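Local structure of MGS-M5 (Unidentified, 4Q3N) at residues R152-I157 against R166-Y171; A243-N248 against A275-D280. The protein probably catalyses the NAD-dependent interconversion of L-lactate and pyruvate, as a tetrameric member of the lactate/malate dehydrogenase family. One frame throughout, in Å; residues are numbered along the deposited sequence. Where two conformers were deposited one is given.

From the N terminus, the chain first builds the parallel sheet of the Rossmann-type NAD-binding domain, whose last strand is 141-143. Helix 147-161 follows, and strand 168-173 comes back against it in interaction 1, closing a short connection of eight residues. The chain then runs through helices 206-227 and 232-246. Interaction 2 closes a longer, 26-residue loop, bringing the end of helix 232-246 against the end of strand 270-278 after strand 251-258 has been laid down. The two loops are in series, neither nested nor crossed. The centres of the two interactions lie 21 Å apart, and each ties a helix of the C-terminal domain to a different antiparallel sheet.

Interaction 1 (R152-I157 against R166-Y171); sequences RLRYEI and RNVHAY
R154 and V168 carry the contact between helix 147-161 and strand 168-173, a helix packed on an antiparallel sheet in the C-terminal domain of the lactate/malate dehydrogenase fold. R154 was modelled in two conformers, and the account holds for one of them. Its CB sits 4.2 Å from V168 CB. The chain then runs over the backbone of V168, CG passing 3.6 Å from V168 O, and a bend at chi3 (79°) turns the guanidinium back on the same oxygen. There R154 NE gives a hydrogen bond of 2.7 Å to V168 O, nearly in line with the carbonyl but bent at the hydrogen (130°), with V168 O 33° out of the guanidinium plane. NE also has a weak bond to the carbonyl of S165. At the tip, NH2 comes 3.2 Å from R166 O, which lies at the edge of the guanidinium.

The rest of the contact is apolar. I157 and V168 cross obliquely, and V168 CG1, anti to its own nitrogen, faces both CD1 and CG2 of I157. L153 CD2 meets the methyl of A170, while I212 of helix 206-227 and W184 cover L153 from other parts of the fold. Two further subunits border the site: A53 of the second packs on R154, and the H169 ring stacks on H169 of the third. The guanidinium of R166 forms a salt bridge with D164 through NH2. The closest apolar approaches across the segments are both 3.7 Å, L153 CD2 to A170 CB and I157 CD1 to V168 CG1.

Interaction 2 (A243-N248 against A275-D280); sequences AAIFNN and AVLNKD
N248 holds its CG anti to the backbone nitrogen (chi1 -169°), which brings OD1 to the backbone of K279; K279 sets its own CG between nitrogen and carbonyl carbon (chi1 69°), and the two side chains run alongside each other. N248 OD1 accepts a 3.0 Å hydrogen bond from K279 N that is nearly straight (164°), with the donor tilted from the carbonyl plane. The same OD1 lies 3.4 Å from K279 CG, so the aliphatic part of the lysine flanks the amide. The ND2 of that amide bonds to E29 of the fourth subunit. K279 NZ pairs with D280 OD1.

The backbones also touch directly. K279 CA approaches I245 O to 3.2 Å, and I245 CA approaches N278 O to 3.6 Å, two CA-H...O contacts in opposite directions. I245 O also accepts the bond from N248 N, 3.0 Å. Between the side chains of helix and strand, A244 CB rests on L277 CB at 4.0 Å. N278 fixes the turn beyond the strand, its OD1 taking D280 N at 2.8 Å, while its ND2 bonds to N250. The site thus joins a Schellman motif that closes helix 232-246, with positive phi at N248, to an Asx turn in the beta hairpin of strands 270-278 and 281-285, part of the three-stranded antiparallel sheet of the C-terminal domain.

Interaction 1 (R152-I157 against R166-Y171)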
loop_
_atom_site.group_PDB
_atom_site.type_symbol
_atom_site.label_atom_id
_atom_site.label_comp_id
_atom_site.label_asym_id
_atom_site.label_seq_id
_atom_site.Cartn_x
_atom_site.Cartn_y
_atom_site.Cartn_z
ATOM N N ARG A 152 -1.462 10.406 -20.102
ATOM C CA ARG A 152 -1.881 11.770 -20.343
ATOM C C ARG A 152 -3.272 11.816 -20.952
ATOM O O ARG A 152 -4.104 12.643 -20.597
ATOM C CB ARG A 152 -0.873 12.480 -21.292
ATOM C CG ARG A 152 0.487 12.707 -20.630
ATOM C CD ARG A 152 1.501 13.376 -21.604
ATOM N NE ARG A 152 2.672 13.883 -20.881
ATOM C CZ ARG A 152 3.895 13.841 -21.387
ATOM N NH1 ARG A 152 4.133 13.296 -22.607
ATOM N NH2 ARG A 152 4.874 14.318 -20.677
ATOM N N LEU A 153 -3.479 10.986 -21.960
ATOM C CA LEU A 153 -4.799 10.864 -22.595
ATOM C C LEU A 153 -5.904 10.540 -21.562
ATOM O O LEU A 153 -6.964 11.167 -21.547
ATOM C CB LEU A 153 -4.780 9.738 -23.634
ATOM C CG LEU A 153 -6.099 9.365 -24.318
ATOM C CD1 LEU A 153 -6.541 10.521 -25.233
ATOM C CD2 LEU A 153 -5.941 8.100 -25.147
ATOM N N ARG A 154 -5.655 9.545 -20.715
ATOM C CA ARG A 154 -6.628 9.169 -19.686
ATOM C C ARG A 154 -6.888 10.330 -18.734
ATOM O O ARG A 154 -8.047 10.648 -18.420
ATOM C CB ARG A 154 -6.137 7.938 -18.916
ATOM C CG ARG A 154 -5.820 6.767 -19.829
ATOM C CD ARG A 154 -5.099 5.683 -19.060
ATOM N NE ARG A 154 -6.027 4.889 -18.275
ATOM C CZ ARG A 154 -5.667 3.837 -17.549
ATOM N NH1 ARG A 154 -4.398 3.448 -17.523
ATOM N NH2 ARG A 154 -6.589 3.153 -16.886
ATOM N N TYR A 155 -5.817 11.002 -18.305
ATOM C CA TYR A 155 -5.988 12.209 -17.496
ATOM C C TYR A 155 -6.864 13.243 -18.189
ATOM O O TYR A 155 -7.791 13.801 -17.582
ATOM C CB TYR A 155 -4.612 12.860 -17.139
ATOM C CG TYR A 155 -4.784 14.244 -16.515
ATOM C CD1 TYR A 155 -5.233 14.408 -15.185
ATOM C CD2 TYR A 155 -4.546 15.397 -17.263
ATOM C CE1 TYR A 155 -5.415 15.708 -14.639
ATOM C CE2 TYR A 155 -4.701 16.670 -16.719
ATOM C CZ TYR A 155 -5.136 16.823 -15.432
ATOM O OH TYR A 155 -5.286 18.099 -14.958
ATOM N N GLU A 156 -6.605 13.520 -19.470
ATOM C CA GLU A 156 -7.345 14.608 -20.132
ATOM C C GLU A 156 -8.838 14.263 -20.247
ATOM O O GLU A 156 -9.700 15.085 -19.987
ATOM C CB GLU A 156 -6.788 14.899 -21.537
ATOM C CG GLU A 156 -5.326 15.474 -21.546
ATOM C CD GLU A 156 -5.212 16.852 -20.892
ATOM O OE1 GLU A 156 -6.262 17.507 -20.716
ATOM O OE2 GLU A 156 -4.059 17.272 -20.566
ATOM N N ILE A 157 -9.114 13.053 -20.701
ATOM C CA ILE A 157 -10.503 12.579 -20.802
ATOM C C ILE A 157 -11.191 12.670 -19.432
ATOM O O ILE A 157 -12.339 13.123 -19.359
ATOM C CB ILE A 157 -10.548 11.147 -21.338
ATOM C CG1 ILE A 157 -10.094 11.102 -22.819
ATOM C CG2 ILE A 157 -11.926 10.537 -21.210
ATOM C CD1 ILE A 157 -9.772 9.621 -23.240
ATOM N N ARG A 166 -8.407 6.072 -13.975
ATOM C CA ARG A 166 -8.040 4.628 -14.030
ATOM C C ARG A 166 -9.203 3.804 -14.605
ATOM O O ARG A 166 -9.036 2.643 -14.932
ATOM C CB ARG A 166 -7.623 4.128 -12.638
ATOM C CG ARG A 166 -6.307 4.838 -12.181
ATOM C CD ARG A 166 -6.043 4.653 -10.697
ATOM N NE ARG A 166 -7.200 4.995 -9.874
ATOM C CZ ARG A 166 -7.222 4.856 -8.560
ATOM N NH1 ARG A 166 -6.122 4.456 -7.917
ATOM N NH2 ARG A 166 -8.319 5.165 -7.899
ATOM N N ASN A 167 -10.369 4.425 -14.775
ATOM C CA ASN A 167 -11.515 3.748 -15.413
ATOM C C ASN A 167 -11.560 4.082 -16.911
ATOM O O ASN A 167 -12.445 3.632 -17.612
ATOM C CB ASN A 167 -12.861 4.212 -14.813
ATOM C CG ASN A 167 -13.377 3.328 -13.705
ATOM O OD1 ASN A 167 -13.094 2.115 -13.605
ATOM N ND2 ASN A 167 -14.151 3.936 -12.855
ATOM N N VAL A 168 -10.625 4.915 -17.381
ATOM C CA VAL A 168 -10.621 5.345 -18.774
ATOM C C VAL A 168 -9.702 4.453 -19.564
ATOM O O VAL A 168 -8.519 4.410 -19.298
ATOM C CB VAL A 168 -10.187 6.844 -18.903
ATOM C CG1 VAL A 168 -10.077 7.250 -20.406
ATOM C CG2 VAL A 168 -11.212 7.756 -18.158
ATOM N N HIS A 169 -10.239 3.693 -20.517
ATOM C CA HIS A 169 -9.419 2.668 -21.164
ATOM C C HIS A 169 -9.261 3.001 -22.634
ATOM O O HIS A 169 -10.102 2.621 -23.447
ATOM C CB HIS A 169 -10.038 1.305 -21.035
ATOM C CG HIS A 169 -10.397 0.971 -19.627
ATOM N ND1 HIS A 169 -9.462 0.978 -18.611
ATOM C CD2 HIS A 169 -11.583 0.637 -19.060
ATOM C CE1 HIS A 169 -10.051 0.628 -17.479
ATOM N NE2 HIS A 169 -11.337 0.436 -17.722
ATOM N N ALA A 170 -8.181 3.697 -22.957
ATOM C CA ALA A 170 -7.940 4.206 -24.293
ATOM C C ALA A 170 -6.419 4.313 -24.413
ATOM O O ALA A 170 -5.755 4.497 -23.377
ATOM C CB ALA A 170 -8.608 5.583 -24.477
ATOM N N TYR A 171 -5.893 4.171 -25.639
ATOM C CA TYR A 171 -4.450 4.111 -25.903
ATOM C C TYR A 171 -4.033 5.222 -26.854
ATOM O O TYR A 171 -4.791 5.592 -27.780
ATOM C CB TYR A 171 -4.018 2.784 -26.543
ATOM C CG TYR A 171 -4.339 1.513 -25.747
ATOM C CD1 TYR A 171 -3.977 1.372 -24.408
ATOM C CD2 TYR A 171 -5.013 0.472 -26.346
ATOM C CE1 TYR A 171 -4.298 0.207 -23.688
ATOM C CE2 TYR A 171 -5.341 -0.707 -25.644
ATOM C CZ TYR A 171 -4.971 -0.826 -24.318
ATOM O OH TYR A 171 -5.312 -1.973 -23.652
#

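Interaction 2 (A243-N248 against A275-D280)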
loop_
_atom_site.group_PDB
_atom_site.type_symbol
_atom_site.label_atom_id
_atom_site.label_comp_id
_atom_site.label_asym_id
_atom_site.label_seq_id
_atom_site.Cartn_x
_atom_site.Cartn_y
_atom_site.Cartn_z
ATOM N N ALA A 243 6.361 -2.925 -12.383
ATOM C CA ALA A 243 5.471 -3.683 -11.469
ATOM C C ALA A 243 4.757 -4.786 -12.217
ATOM O O ALA A 243 4.601 -5.896 -11.709
ATOM C CB ALA A 243 4.450 -2.726 -10.810
ATOM N N ALA A 244 4.384 -4.508 -13.474
ATOM C CA ALA A 244 3.725 -5.562 -14.280
ATOM C C ALA A 244 4.642 -6.758 -14.453
ATOM O O ALA A 244 4.201 -7.929 -14.439
ATOM C CB ALA A 244 3.319 -5.022 -15.644
ATOM N N ILE A 245 5.936 -6.479 -14.643
ATOM C CA ILE A 245 6.922 -7.565 -14.794
ATOM C C ILE A 245 7.241 -8.265 -13.453
ATOM O O ILE A 245 7.118 -9.478 -13.329
ATOM C CB ILE A 245 8.249 -7.026 -15.415
ATOM C CG1 ILE A 245 7.965 -6.503 -16.826
ATOM C CG2 ILE A 245 9.351 -8.162 -15.344
ATOM C CD1 ILE A 245 9.132 -5.595 -17.397
ATOM N N PHE A 246 7.622 -7.517 -12.422
ATOM C CA PHE A 246 8.015 -8.200 -11.181
ATOM C C PHE A 246 6.816 -8.849 -10.451
ATOM O O PHE A 246 6.975 -9.819 -9.728
ATOM C CB PHE A 246 8.749 -7.240 -10.241
ATOM C CG PHE A 246 10.181 -7.025 -10.676
ATOM C CD1 PHE A 246 10.482 -6.084 -11.646
ATOM C CD2 PHE A 246 11.182 -7.852 -10.211
ATOM C CE1 PHE A 246 11.845 -5.919 -12.110
ATOM C CE2 PHE A 246 12.535 -7.704 -10.649
ATOM C CZ PHE A 246 12.853 -6.750 -11.604
ATOM N N ASN A 247 5.628 -8.302 -10.634
ATOM C CA ASN A 247 4.422 -8.936 -10.023
ATOM C C ASN A 247 3.775 -9.949 -10.965
ATOM O O ASN A 247 2.710 -10.515 -10.657
ATOM C CB ASN A 247 3.405 -7.865 -9.613
ATOM C CG ASN A 247 3.925 -7.009 -8.469
ATOM O OD1 ASN A 247 4.432 -7.526 -7.488
ATOM N ND2 ASN A 247 3.830 -5.742 -8.610
ATOM N N ASN A 248 4.442 -10.172 -12.107
ATOM C CA ASN A 248 4.022 -11.223 -13.039
ATOM C C ASN A 248 2.527 -11.090 -13.429
ATOM O O ASN A 248 1.741 -12.069 -13.334
ATOM C CB ASN A 248 4.264 -12.615 -12.402
ATOM C CG ASN A 248 4.115 -13.735 -13.399
ATOM O OD1 ASN A 248 4.358 -13.514 -14.590
ATOM N ND2 ASN A 248 3.755 -14.980 -12.919
ATOM N N ALA A 275 0.650 -4.284 -25.148
ATOM C CA ALA A 275 1.295 -5.579 -25.041
ATOM C C ALA A 275 1.069 -6.161 -23.655
ATOM O O ALA A 275 0.886 -5.428 -22.683
ATOM C CB ALA A 275 2.836 -5.452 -25.359
ATOM N N VAL A 276 1.090 -7.488 -23.587
ATOM C CA VAL A 276 0.913 -8.201 -22.342
ATOM C C VAL A 276 2.276 -8.407 -21.685
ATOM O O VAL A 276 3.142 -9.098 -22.247
ATOM C CB VAL A 276 0.221 -9.586 -22.575
ATOM C CG1 VAL A 276 0.022 -10.296 -21.217
ATOM C CG2 VAL A 276 -1.106 -9.401 -23.274
ATOM N N LEU A 277 2.447 -7.852 -20.488
ATOM C CA LEU A 277 3.703 -7.976 -19.720
ATOM C C LEU A 277 3.575 -8.930 -18.528
ATOM O O LEU A 277 2.614 -8.844 -17.756
ATOM C CB LEU A 277 4.132 -6.620 -19.186
ATOM C CG LEU A 277 4.666 -5.659 -20.259
ATOM C CD1 LEU A 277 4.809 -4.244 -19.670
ATOM C CD2 LEU A 277 6.048 -6.172 -20.681
ATOM N N ASN A 278 4.567 -9.788 -18.341
ATOM C CA ASN A 278 4.588 -10.636 -17.157
ATOM C C ASN A 278 6.078 -10.830 -16.797
ATOM O O ASN A 278 6.933 -10.114 -17.315
ATOM C CB ASN A 278 3.825 -11.963 -17.419
ATOM C CG ASN A 278 4.491 -12.837 -18.467
ATOM O OD1 ASN A 278 5.694 -12.792 -18.626
ATOM N ND2 ASN A 278 3.693 -13.661 -19.185
ATOM N N LYS A 279 6.403 -11.779 -15.935
ATOM C CA LYS A 279 7.763 -11.884 -15.383
ATOM C C LYS A 279 8.786 -12.231 -16.444
ATOM O O LYS A 279 9.995 -12.052 -16.265
ATOM C CB LYS A 279 7.825 -12.969 -14.294
ATOM C CG LYS A 279 7.674 -14.383 -14.817
ATOM C CD LYS A 279 7.698 -15.374 -13.637
ATOM C CE LYS A 279 7.284 -16.758 -14.100
ATOM N NZ LYS A 279 8.309 -17.331 -15.043
ATOM N N ASP A 280 8.293 -12.752 -17.547
ATOM C CA ASP A 280 9.199 -13.213 -18.643
ATOM C C ASP A 280 9.376 -12.136 -19.713
ATOM O O ASP A 280 10.119 -12.354 -20.673
ATOM C CB ASP A 280 8.652 -14.467 -19.318
ATOM C CG ASP A 280 8.532 -15.636 -18.360
ATOM O OD1 ASP A 280 9.511 -15.875 -17.619
ATOM O OD2 ASP A 280 7.447 -16.272 -18.334
#